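Local coordinates for protein F420-reducing hydrogenase, subunit beta (PDB 4OMF) that probably passes electrons from hydrogen oxidation through an iron-sulfur cluster and FAD to coenzyme F420, as the F420-binding subunit of the F420-reducing hydrogenase complex, at residues S79-M84 with P103-G108; Q144-E149 with K182-Y187. One frame throughout, in Å; residues are numbered along the deposited sequence. Where two conformers were deposited one is given.

Contact 1 (S79-M84 with P103-G108). With SF4 (iron/sulfur cluster), chain N; FAD (flavin-adenine dinucleotide), chain R.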
ATOM      1  N   SER C  79      -7.980 -21.427 -11.481  1.00 21.88           N
ATOM      2  CA  SER C  79      -6.763 -21.341 -12.271  1.00 21.00           C
ATOM      3  C   SER C  79      -6.921 -20.059 -13.061  1.00 21.09           C
ATOM      4  O   SER C  79      -7.607 -20.044 -14.072  1.00 21.36           O
ATOM      5  CB  SER C  79      -6.582 -22.541 -13.195  1.00 16.89           C
ATOM      6  OG  SER C  79      -5.397 -22.414 -13.974  1.00 19.88           O
ATOM      7  N   PRO C  80      -6.337 -18.956 -12.566  1.00 19.17           N
ATOM      8  CA  PRO C  80      -6.620 -17.658 -13.196  1.00 19.42           C
ATOM      9  C   PRO C  80      -5.856 -17.522 -14.503  1.00 19.34           C
ATOM     10  O   PRO C  80      -4.857 -16.793 -14.562  1.00 16.67           O
ATOM     11  CB  PRO C  80      -6.125 -16.639 -12.158  1.00 20.20           C
ATOM     12  CG  PRO C  80      -5.884 -17.432 -10.889  1.00 22.20           C
ATOM     13  CD  PRO C  80      -5.516 -18.812 -11.358  1.00 19.07           C
ATOM     14  N   ASN C  81      -6.333 -18.213 -15.534  1.00 18.34           N
ATOM     15  CA  ASN C  81      -5.598 -18.349 -16.790  1.00 18.87           C
ATOM     16  C   ASN C  81      -5.265 -17.033 -17.458  1.00 19.48           C
ATOM     17  O   ASN C  81      -4.246 -16.937 -18.127  1.00 21.79           O
ATOM     18  CB  ASN C  81      -6.389 -19.216 -17.787  1.00 20.28           C
ATOM     19  CG  ASN C  81      -6.324 -20.684 -17.455  1.00 23.71           C
ATOM     20  OD1 ASN C  81      -5.670 -21.086 -16.497  1.00 21.91           O
ATOM     21  ND2 ASN C  81      -6.991 -21.502 -18.259  1.00 23.59           N
ATOM     22  N   VAL C  82      -6.119 -16.023 -17.284  1.00 18.04           N
ATOM     23  CA  VAL C  82      -5.874 -14.742 -17.929  1.00 14.58           C
ATOM     24  C   VAL C  82      -4.551 -14.147 -17.473  1.00 14.23           C
ATOM     25  O   VAL C  82      -3.918 -13.431 -18.250  1.00 16.04           O
ATOM     26  CB  VAL C  82      -7.020 -13.732 -17.656  1.00 16.32           C
ATOM     27  CG1 VAL C  82      -6.844 -12.436 -18.468  1.00 18.13           C
ATOM     28  CG2 VAL C  82      -8.355 -14.375 -17.994  1.00 18.16           C
ATOM     29  N   MET C  83      -4.118 -14.443 -16.248  1.00 16.52           N
ATOM     30  CA  MET C  83      -2.893 -13.824 -15.705  1.00 17.28           C
ATOM     31  C   MET C  83      -1.631 -14.080 -16.545  1.00 18.70           C
ATOM     32  O   MET C  83      -0.669 -13.323 -16.452  1.00 21.14           O
ATOM     33  CB  MET C  83      -2.644 -14.302 -14.267  1.00 17.88           C
ATOM     34  CG  MET C  83      -2.065 -15.706 -14.156  1.00 21.29           C
ATOM     35  SD  MET C  83      -2.003 -16.312 -12.425  1.00 29.52           S
ATOM     36  CE  MET C  83      -0.892 -15.049 -11.792  1.00 24.20           C
ATOM     37  N   MET C  84      -1.608 -15.151 -17.342  1.00 16.65           N
ATOM     38  CA  MET C  84      -0.382 -15.491 -18.074  1.00 19.27           C
ATOM     39  C   MET C  84      -0.363 -15.027 -19.537  1.00 14.95           C
ATOM     40  O   MET C  84       0.633 -15.211 -20.219  1.00 17.60           O
ATOM     41  CB  MET C  84      -0.149 -17.008 -18.044  1.00 19.17           C
ATOM     42  CG  MET C  84       0.075 -17.569 -16.647  1.00 21.10           C
ATOM     43  SD  MET C  84       1.631 -16.971 -15.975  1.00 37.52           S
ATOM     44  CE  MET C  84       2.743 -17.547 -17.261  1.00 31.38           C
ATOM     45  N   PRO C 103     -16.325 -18.919 -18.623  1.00 19.49           N
ATOM     46  CA  PRO C 103     -16.949 -17.685 -19.139  1.00 16.19           C
ATOM     47  C   PRO C 103     -16.433 -16.372 -18.513  1.00 16.72           C
ATOM     48  O   PRO C 103     -16.202 -15.428 -19.262  1.00 16.75           O
ATOM     49  CB  PRO C 103     -18.434 -17.895 -18.839  1.00 18.48           C
ATOM     50  CG  PRO C 103     -18.608 -19.417 -19.004  1.00 15.44           C
ATOM     51  CD  PRO C 103     -17.324 -19.984 -18.376  1.00 15.05           C
ATOM     52  N   CYS C 104     -16.224 -16.308 -17.200  1.00 18.00           N
ATOM     53  CA  CYS C 104     -15.796 -15.033 -16.612  1.00 19.28           C
ATOM     54  C   CYS C 104     -14.387 -14.658 -17.081  1.00 21.71           C
ATOM     55  O   CYS C 104     -14.078 -13.479 -17.243  1.00 18.41           O
ATOM     56  CB  CYS C 104     -15.850 -15.077 -15.082  1.00 16.70           C
ATOM     57  SG  CYS C 104     -14.889 -16.419 -14.357  1.00 19.91           S
ATOM     58  N   GLN C 105     -13.530 -15.649 -17.300  1.00 16.91           N
ATOM     59  CA  GLN C 105     -12.209 -15.360 -17.852  1.00 15.35           C
ATOM     60  C   GLN C 105     -12.328 -14.881 -19.284  1.00 16.02           C
ATOM     61  O   GLN C 105     -11.616 -13.956 -19.687  1.00 14.94           O
ATOM     62  CB  GLN C 105     -11.301 -16.581 -17.772  1.00 18.52           C
ATOM     63  CG  GLN C 105     -10.841 -16.866 -16.335  1.00 19.27           C
ATOM     64  CD  GLN C 105     -10.187 -18.221 -16.197  1.00 29.31           C
ATOM     65  OE1 GLN C 105     -10.018 -18.956 -17.182  1.00 34.74           O
ATOM     66  NE2 GLN C 105      -9.863 -18.590 -14.968  1.00 30.89           N
ATOM     67  N   THR C 106     -13.228 -15.488 -20.055  1.00 14.27           N
ATOM     68  CA  THR C 106     -13.474 -15.044 -21.415  0.66 18.34           C
ATOM     69  C   THR C 106     -13.885 -13.564 -21.398  1.00 19.08           C
ATOM     70  O   THR C 106     -13.512 -12.803 -22.270  1.00 17.01           O
ATOM     71  CB  THR C 106     -14.547 -15.929 -22.082  0.66 19.04           C
ATOM     72  OG1 THR C 106     -14.086 -17.287 -22.095  0.66 18.62           O
ATOM     73  CG2 THR C 106     -14.825 -15.503 -23.503  0.66 17.64           C
ATOM     74  N   MET C 107     -14.655 -13.160 -20.386  1.00 18.27           N
ATOM     75  CA  MET C 107     -15.091 -11.766 -20.298  1.00 19.35           C
ATOM     76  C   MET C 107     -13.944 -10.780 -20.058  1.00 19.30           C
ATOM     77  O   MET C 107     -13.876  -9.725 -20.683  1.00 16.82           O
ATOM     78  CB  MET C 107     -16.137 -11.613 -19.197  1.00 18.02           C
ATOM     79  CG  MET C 107     -17.397 -12.379 -19.530  1.00 21.20           C
ATOM     80  SD  MET C 107     -18.582 -12.336 -18.160  1.00 29.06           S
ATOM     81  CE  MET C 107     -19.393 -13.897 -18.387  1.00 37.51           C
ATOM     82  N   GLY C 108     -13.051 -11.111 -19.141  1.00 17.69           N
ATOM     83  CA  GLY C 108     -11.892 -10.279 -18.922  1.00 16.09           C
ATOM     84  C   GLY C 108     -11.059 -10.146 -20.179  1.00 17.19           C
ATOM     85  O   GLY C 108     -10.565  -9.060 -20.482  1.00 17.32           O
TER
HETATM   86 FE1  SF4 N 401     -16.721 -17.666 -13.467  1.00 18.03          FE
HETATM   87 FE2  SF4 N 401     -19.345 -17.610 -13.827  1.00 18.51          FE
HETATM   88 FE3  SF4 N 401     -18.379 -18.411 -11.471  1.00 18.06          FE
HETATM   89 FE4  SF4 N 401     -18.033 -20.015 -13.606  1.00 19.02          FE
HETATM   90  S1  SF4 N 401     -20.070 -19.443 -12.648  1.00 17.99           S
HETATM   91  S2  SF4 N 401     -16.398 -19.419 -12.067  1.00 17.14           S
HETATM   92  S3  SF4 N 401     -17.855 -18.516 -15.293  1.00 17.38           S
HETATM   93  S4  SF4 N 401     -18.199 -16.297 -12.342  1.00 19.33           S
HETATM   94  PA  FAD R 405      -9.572 -31.556 -22.064  1.00 21.12           P
HETATM   95  O1A FAD R 405      -9.795 -32.441 -20.865  1.00 20.55           O
HETATM   96  O2A FAD R 405      -8.897 -32.025 -23.319  1.00 22.67           O
HETATM   97  O5B FAD R 405      -8.773 -30.274 -21.559  1.00 21.12           O
HETATM   98  C5B FAD R 405      -9.373 -29.561 -20.468  1.00 21.81           C
HETATM   99  C4B FAD R 405      -8.839 -28.128 -20.510  1.00 23.30           C
HETATM  100  O4B FAD R 405      -9.460 -27.367 -19.472  1.00 24.29           O
HETATM  101  C3B FAD R 405      -7.336 -28.118 -20.259  1.00 24.79           C
HETATM  102  O3B FAD R 405      -6.643 -27.324 -21.235  1.00 21.05           O
HETATM  103  C2B FAD R 405      -7.218 -27.466 -18.889  1.00 25.17           C
HETATM  104  O2B FAD R 405      -6.028 -26.666 -18.806  1.00 29.28           O
HETATM  105  C1B FAD R 405      -8.472 -26.617 -18.786  1.00 19.96           C
HETATM  106  N9A FAD R 405      -8.854 -26.447 -17.373  1.00 18.57           N
HETATM  107  C8A FAD R 405      -9.034 -27.438 -16.482  1.00 19.52           C
HETATM  108  N7A FAD R 405      -9.395 -26.938 -15.277  1.00 17.65           N
HETATM  109  C5A FAD R 405      -9.445 -25.584 -15.418  1.00 18.43           C
HETATM  110  C6A FAD R 405      -9.741 -24.440 -14.525  1.00 22.65           C
HETATM  111  N6A FAD R 405     -10.051 -24.626 -13.215  1.00 21.71           N
HETATM  112  N1A FAD R 405      -9.691 -23.213 -15.068  1.00 20.14           N
HETATM  113  C2A FAD R 405      -9.350 -22.996 -16.356  1.00 21.72           C
HETATM  114  N3A FAD R 405      -9.054 -23.987 -17.230  1.00 21.49           N
HETATM  115  C4A FAD R 405      -9.091 -25.274 -16.803  1.00 20.42           C
HETATM  116  N1  FAD R 405     -18.778 -28.462 -18.255  1.00 21.47           N
HETATM  117  C2  FAD R 405     -20.159 -28.413 -18.427  1.00 20.74           C
HETATM  118  O2  FAD R 405     -20.675 -29.086 -19.342  1.00 22.08           O
HETATM  119  N3  FAD R 405     -20.923 -27.656 -17.549  1.00 19.91           N
HETATM  120  C4  FAD R 405     -20.329 -26.915 -16.548  1.00 22.00           C
HETATM  121  O4  FAD R 405     -21.051 -26.216 -15.804  1.00 20.32           O
HETATM  122  C4X FAD R 405     -19.118 -27.467 -15.984  1.00 22.69           C
HETATM  123  N5  FAD R 405     -18.560 -26.718 -14.828  1.00 19.24           N
HETATM  124  C5X FAD R 405     -17.153 -26.348 -15.027  1.00 21.18           C
HETATM  125  C6  FAD R 405     -16.596 -25.585 -13.987  1.00 18.08           C
HETATM  126  C7  FAD R 405     -15.215 -25.356 -13.952  1.00 19.78           C
HETATM  127  C7M FAD R 405     -14.604 -24.519 -12.837  1.00 19.56           C
HETATM  128  C8  FAD R 405     -14.423 -25.915 -14.953  1.00 19.24           C
HETATM  129  C8M FAD R 405     -12.917 -25.745 -15.024  1.00 20.29           C
HETATM  130  C9  FAD R 405     -14.974 -26.695 -15.993  1.00 19.54           C
HETATM  131  C9A FAD R 405     -16.341 -26.996 -15.983  1.00 19.92           C
HETATM  132  N10 FAD R 405     -16.920 -27.693 -17.076  1.00 19.58           N
HETATM  133  C10 FAD R 405     -18.253 -28.060 -17.048  1.00 21.69           C
HETATM  134  C1' FAD R 405     -16.187 -28.015 -18.316  1.00 20.57           C
HETATM  135  C2' FAD R 405     -15.587 -29.397 -18.345  1.00 21.20           C
HETATM  136  O2' FAD R 405     -15.459 -29.988 -17.134  1.00 21.08           O
HETATM  137  C3' FAD R 405     -14.551 -29.502 -19.203  1.00 20.94           C
HETATM  138  O3' FAD R 405     -13.425 -28.879 -18.777  1.00 22.09           O
HETATM  139  C4' FAD R 405     -14.859 -29.304 -20.677  1.00 19.98           C
HETATM  140  O4' FAD R 405     -15.943 -30.148 -21.121  1.00 23.63           O
HETATM  141  C5' FAD R 405     -13.611 -29.542 -21.534  1.00 19.12           C
HETATM  142  O5' FAD R 405     -13.359 -30.935 -21.637  1.00 20.17           O
HETATM  143  P   FAD R 405     -12.417 -31.524 -22.789  1.00 21.05           P
HETATM  144  O1P FAD R 405     -12.900 -30.925 -24.092  1.00 21.39           O
HETATM  145  O2P FAD R 405     -12.357 -33.019 -22.675  1.00 20.62           O
HETATM  146  O3P FAD R 405     -10.979 -30.843 -22.446  1.00 22.88           O
HETATM  147  O   HOH W   1     -10.495 -21.212 -13.210  1.00 25.32           O

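Contact 2 (Q144-E149 with K182-Y187)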
ATOM      1  N   GLN C 144     -11.506 -29.761  -0.703  1.00 18.67           N
ATOM      2  CA  GLN C 144     -11.039 -30.611   0.383  1.00 17.37           C
ATOM      3  C   GLN C 144     -12.176 -31.069   1.290  1.00 18.50           C
ATOM      4  O   GLN C 144     -12.187 -32.219   1.730  1.00 20.24           O
ATOM      5  CB  GLN C 144      -9.966 -29.887   1.209  1.00 19.77           C
ATOM      6  CG  GLN C 144      -8.613 -29.864   0.534  1.00 21.04           C
ATOM      7  CD  GLN C 144      -7.624 -29.015   1.284  1.00 23.19           C
ATOM      8  OE1 GLN C 144      -7.967 -27.926   1.743  1.00 21.33           O
ATOM      9  NE2 GLN C 144      -6.387 -29.509   1.431  1.00 23.37           N
ATOM     10  N   THR C 145     -13.122 -30.178   1.585  1.00 20.10           N
ATOM     11  CA  THR C 145     -14.290 -30.581   2.375  1.00 18.05           C
ATOM     12  C   THR C 145     -15.058 -31.705   1.672  1.00 18.20           C
ATOM     13  O   THR C 145     -15.409 -32.699   2.300  1.00 19.39           O
ATOM     14  CB  THR C 145     -15.263 -29.414   2.638  1.00 21.79           C
ATOM     15  OG1 THR C 145     -14.604 -28.408   3.419  1.00 21.57           O
ATOM     16  CG2 THR C 145     -16.493 -29.915   3.430  1.00 18.58           C
ATOM     17  N   PHE C 146     -15.283 -31.556   0.368  1.00 17.85           N
ATOM     18  CA  PHE C 146     -15.982 -32.596  -0.380  1.00 18.18           C
ATOM     19  C   PHE C 146     -15.220 -33.911  -0.299  1.00 22.25           C
ATOM     20  O   PHE C 146     -15.794 -34.948   0.024  1.00 20.50           O
ATOM     21  CB  PHE C 146     -16.162 -32.212  -1.857  1.00 20.08           C
ATOM     22  CG  PHE C 146     -16.855 -30.886  -2.075  1.00 21.52           C
ATOM     23  CD1 PHE C 146     -16.719 -30.216  -3.274  1.00 22.64           C
ATOM     24  CD2 PHE C 146     -17.649 -30.326  -1.090  1.00 17.55           C
ATOM     25  CE1 PHE C 146     -17.349 -28.994  -3.483  1.00 25.41           C
ATOM     26  CE2 PHE C 146     -18.267 -29.106  -1.294  1.00 17.93           C
ATOM     27  CZ  PHE C 146     -18.121 -28.445  -2.488  1.00 19.42           C
ATOM     28  N   ILE C 147     -13.917 -33.849  -0.582  1.00 19.13           N
ATOM     29  CA  ILE C 147     -13.112 -35.049  -0.864  1.00 18.71           C
ATOM     30  C   ILE C 147     -12.478 -35.666   0.388  1.00 22.04           C
ATOM     31  O   ILE C 147     -12.550 -36.875   0.586  1.00 20.14           O
ATOM     32  CB  ILE C 147     -12.010 -34.707  -1.899  1.00 20.91           C
ATOM     33  CG1 ILE C 147     -12.656 -34.459  -3.269  1.00 21.89           C
ATOM     34  CG2 ILE C 147     -10.935 -35.799  -1.960  1.00 22.21           C
ATOM     35  CD1 ILE C 147     -11.781 -33.705  -4.255  1.00 21.29           C
ATOM     36  N   CYS C 148     -11.884 -34.827   1.234  1.00 21.46           N
ATOM     37  CA  CYS C 148     -11.188 -35.311   2.422  1.00 20.20           C
ATOM     38  C   CYS C 148     -12.105 -35.532   3.616  1.00 24.96           C
ATOM     39  O   CYS C 148     -11.835 -36.396   4.448  1.00 29.05           O
ATOM     40  CB  CYS C 148     -10.067 -34.348   2.818  1.00 19.83           C
ATOM     41  SG  CYS C 148      -8.870 -34.018   1.519  1.00 25.87           S
ATOM     42  N   GLU C 149     -13.170 -34.742   3.713  1.00 19.53           N
ATOM     43  CA  GLU C 149     -14.033 -34.797   4.892  1.00 25.97           C
ATOM     44  C   GLU C 149     -15.305 -35.584   4.577  1.00 26.28           C
ATOM     45  O   GLU C 149     -15.537 -36.625   5.180  1.00 25.08           O
ATOM     46  CB  GLU C 149     -14.374 -33.387   5.387  1.00 22.50           C
ATOM     47  CG  GLU C 149     -13.143 -32.514   5.612  1.00 22.27           C
ATOM     48  CD  GLU C 149     -12.286 -32.958   6.792  1.00 26.04           C
ATOM     49  OE1 GLU C 149     -11.061 -32.752   6.733  1.00 31.53           O
ATOM     50  OE2 GLU C 149     -12.827 -33.484   7.787  1.00 25.66           O
ATOM     51  N   LYS C 182     -26.419 -30.577  -4.874  1.00 26.78           N
ATOM     52  CA  LYS C 182     -26.998 -29.549  -4.018  1.00 32.71           C
ATOM     53  C   LYS C 182     -26.248 -29.468  -2.685  1.00 34.11           C
ATOM     54  O   LYS C 182     -26.307 -28.454  -1.994  1.00 36.80           O
ATOM     55  CB  LYS C 182     -28.489 -29.793  -3.772  1.00 39.51           C
ATOM     56  CG  LYS C 182     -28.821 -30.755  -2.649  1.00 45.99           C
ATOM     57  CD  LYS C 182     -30.343 -30.877  -2.493  1.00 51.07           C
ATOM     58  CE  LYS C 182     -30.727 -31.738  -1.291  1.00 54.82           C
ATOM     59  NZ  LYS C 182     -32.211 -31.855  -1.126  1.00 58.62           N
ATOM     60  N   GLU C 183     -25.540 -30.534  -2.330  1.00 29.68           N
ATOM     61  CA  GLU C 183     -24.759 -30.534  -1.102  1.00 26.96           C
ATOM     62  C   GLU C 183     -23.540 -29.600  -1.217  1.00 27.49           C
ATOM     63  O   GLU C 183     -22.925 -29.255  -0.206  1.00 28.84           O
ATOM     64  CB  GLU C 183     -24.330 -31.964  -0.767  1.00 34.35           C
ATOM     65  CG  GLU C 183     -23.853 -32.187   0.648  1.00 42.60           C
ATOM     66  CD  GLU C 183     -23.809 -33.661   1.011  1.00 44.65           C
ATOM     67  OE1 GLU C 183     -24.724 -34.401   0.600  1.00 48.68           O
ATOM     68  OE2 GLU C 183     -22.853 -34.077   1.695  1.00 47.70           O
ATOM     69  N   THR C 184     -23.192 -29.180  -2.433  1.00 23.08           N
ATOM     70  CA  THR C 184     -22.041 -28.298  -2.604  1.00 22.84           C
ATOM     71  C   THR C 184     -22.463 -26.831  -2.563  1.00 22.25           C
ATOM     72  O   THR C 184     -21.621 -25.952  -2.568  1.00 19.58           O
ATOM     73  CB  THR C 184     -21.306 -28.561  -3.946  1.00 26.82           C
ATOM     74  OG1 THR C 184     -22.144 -28.153  -5.039  1.00 27.64           O
ATOM     75  CG2 THR C 184     -20.977 -30.045  -4.087  1.00 25.16           C
ATOM     76  N   HIS C 185     -23.772 -26.573  -2.575  1.00 25.11           N
ATOM     77  CA  HIS C 185     -24.294 -25.206  -2.459  1.00 24.08           C
ATOM     78  C   HIS C 185     -23.818 -24.473  -1.218  1.00 24.66           C
ATOM     79  O   HIS C 185     -23.953 -24.968  -0.095  1.00 27.33           O
ATOM     80  CB  HIS C 185     -25.832 -25.216  -2.457  1.00 30.50           C
ATOM     81  CG  HIS C 185     -26.429 -25.641  -3.762  1.00 36.94           C
ATOM     82  ND1 HIS C 185     -25.673 -25.841  -4.895  1.00 36.59           N
ATOM     83  CD2 HIS C 185     -27.710 -25.912  -4.110  1.00 38.88           C
ATOM     84  CE1 HIS C 185     -26.460 -26.214  -5.889  1.00 41.12           C
ATOM     85  NE2 HIS C 185     -27.700 -26.265  -5.438  1.00 43.20           N
ATOM     86  N   GLY C 186     -23.286 -23.275  -1.407  1.00 25.40           N
ATOM     87  CA  GLY C 186     -22.780 -22.524  -0.278  1.00 24.86           C
ATOM     88  C   GLY C 186     -21.287 -22.706  -0.121  1.00 24.87           C
ATOM     89  O   GLY C 186     -20.662 -21.979   0.637  1.00 23.83           O
ATOM     90  N   TYR C 187     -20.709 -23.675  -0.829  1.00 21.20           N
ATOM     91  CA  TYR C 187     -19.260 -23.867  -0.782  1.00 18.43           C
ATOM     92  C   TYR C 187     -18.534 -23.216  -1.966  1.00 16.51           C
ATOM     93  O   TYR C 187     -17.306 -23.105  -1.949  1.00 18.90           O
ATOM     94  CB  TYR C 187     -18.907 -25.355  -0.745  1.00 17.05           C
ATOM     95  CG  TYR C 187     -19.267 -26.066   0.533  1.00 18.71           C
ATOM     96  CD1 TYR C 187     -18.351 -26.164   1.591  1.00 19.24           C
ATOM     97  CD2 TYR C 187     -20.519 -26.675   0.684  1.00 21.55           C
ATOM     98  CE1 TYR C 187     -18.670 -26.848   2.760  1.00 20.51           C
ATOM     99  CE2 TYR C 187     -20.846 -27.353   1.865  1.00 21.11           C
ATOM    100  CZ  TYR C 187     -19.910 -27.433   2.890  1.00 19.06           C
ATOM    101  OH  TYR C 187     -20.249 -28.099   4.051  1.00 20.97           O
TER

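Contact 1 (S79-M84 with P103-G108)
Q105 reaches from the first turns of helix 103-114 to the backbone of the loop at S79 and N81. Q105 NE2 donates to S79 O at 2.8 Å. The bond is bent, with an N-H...O angle of 131°, and the donor stands above the carbonyl plane rather than in it. The other half of the amide turns to N81, where Q105 OE1 lies 3.7 Å from N81 CB. The amide planes of Q105 and N81 are 40° apart. Q105 OE1 is buried here and has no polar partner in the model. Nearer the helix backbone, V82 CG2 packs against Q105 CB at 3.7 Å, the two side chains running past each other in opposite directions.

Q105 is set for this by a chain extended beyond CG (chi2 168°), which carries the amide to the S79 carbonyl. The acceptor is presented by an inverse gamma turn centred on P80, whose weak N81 N to S79 O bond uses the same carbonyl. S79 OG donates to N81 OD1 at 2.9 Å, which helps fix the rotation of that amide. N81 ND2 donates to V100 O and lies 3.4 Å from C2A of the FAD adenine. Water 1 accepts from S79 N, and weakly from Q105 NE2 and FAD N6A. On the helix, the residue before Q105 binds the cluster: C104 SG holds iron FE1 at 2.4 Å.

The contact therefore joins the adenine end of the FAD pocket to the helix start that carries a cluster ligand. In this link S79 O takes two N-H donors, a weak turn bond and a bent bond from Q105, while Q105 OE1 stays buried without a partner.

Contact 2 (Q144-E149 with K182-Y187)
F146 and Y187 form a T-shaped aromatic pair. The edge of the F146 ring points at the face of Y187, with centroids 5.4 Å apart and planes at 75°. F146 CE2 is the leading atom, 3.7 Å from Y187 CG. The first torsion of Y187 puts CG anti to its carbonyl carbon (chi1 -69°), which places the ring alongside F146. At the far end of that ring, Y187 OH bonds to an acidic side chain of another protein chain.

A CH-pi contact adds to the pair. T184 CG2 sits over one face of F146, 3.9 Å from the centroid and 23° off the normal. T184 OG1 is turned to L181 O instead.

The remaining contacts are apolar. F146 CZ touches both T184 CB at 3.5 Å and Y187 CB at 3.6 Å. T145 CG2 meets Y187 CE1 at 3.8 Å, while T145 OG1 bonds to T141 O and to a polar side chain of a further chain. Without the F146 ring, as with an alanine here, the Y187 face would probably lose its aromatic edge and a gap would open beside T184.

The type II turn from T184 to Y187 brings both partners to the same ring, and G186 suits its backbone angles. The contact packs helix 140-150 against the loop after strand 176-180. F138 and F168, the latter on strand 167-171, also meet F146 edge-to-face.

In the fold
From the N terminus, the chain passes strands 44-51 and 56-62 and helix 65-70 before reaching 79-84. Contact 1 then closes a short loop through helix 85-89 and strand 97-101, and ties the loop before helix 85-89 to helix 103-114. The chain continues through strand 126-132 into helix 140-150. Contact 2 closes a longer loop there, which holds the three-stranded antiparallel sheet 160-180. The two loops follow in series and neither nest nor cross. The centres of contacts 1 and 2 are about 24 Å apart, and the contacts do not touch. Contact 1 lies near the cofactors and the eight-stranded sheet. Both reach a chain of another protein; contact 2 lies farther from the chain centre.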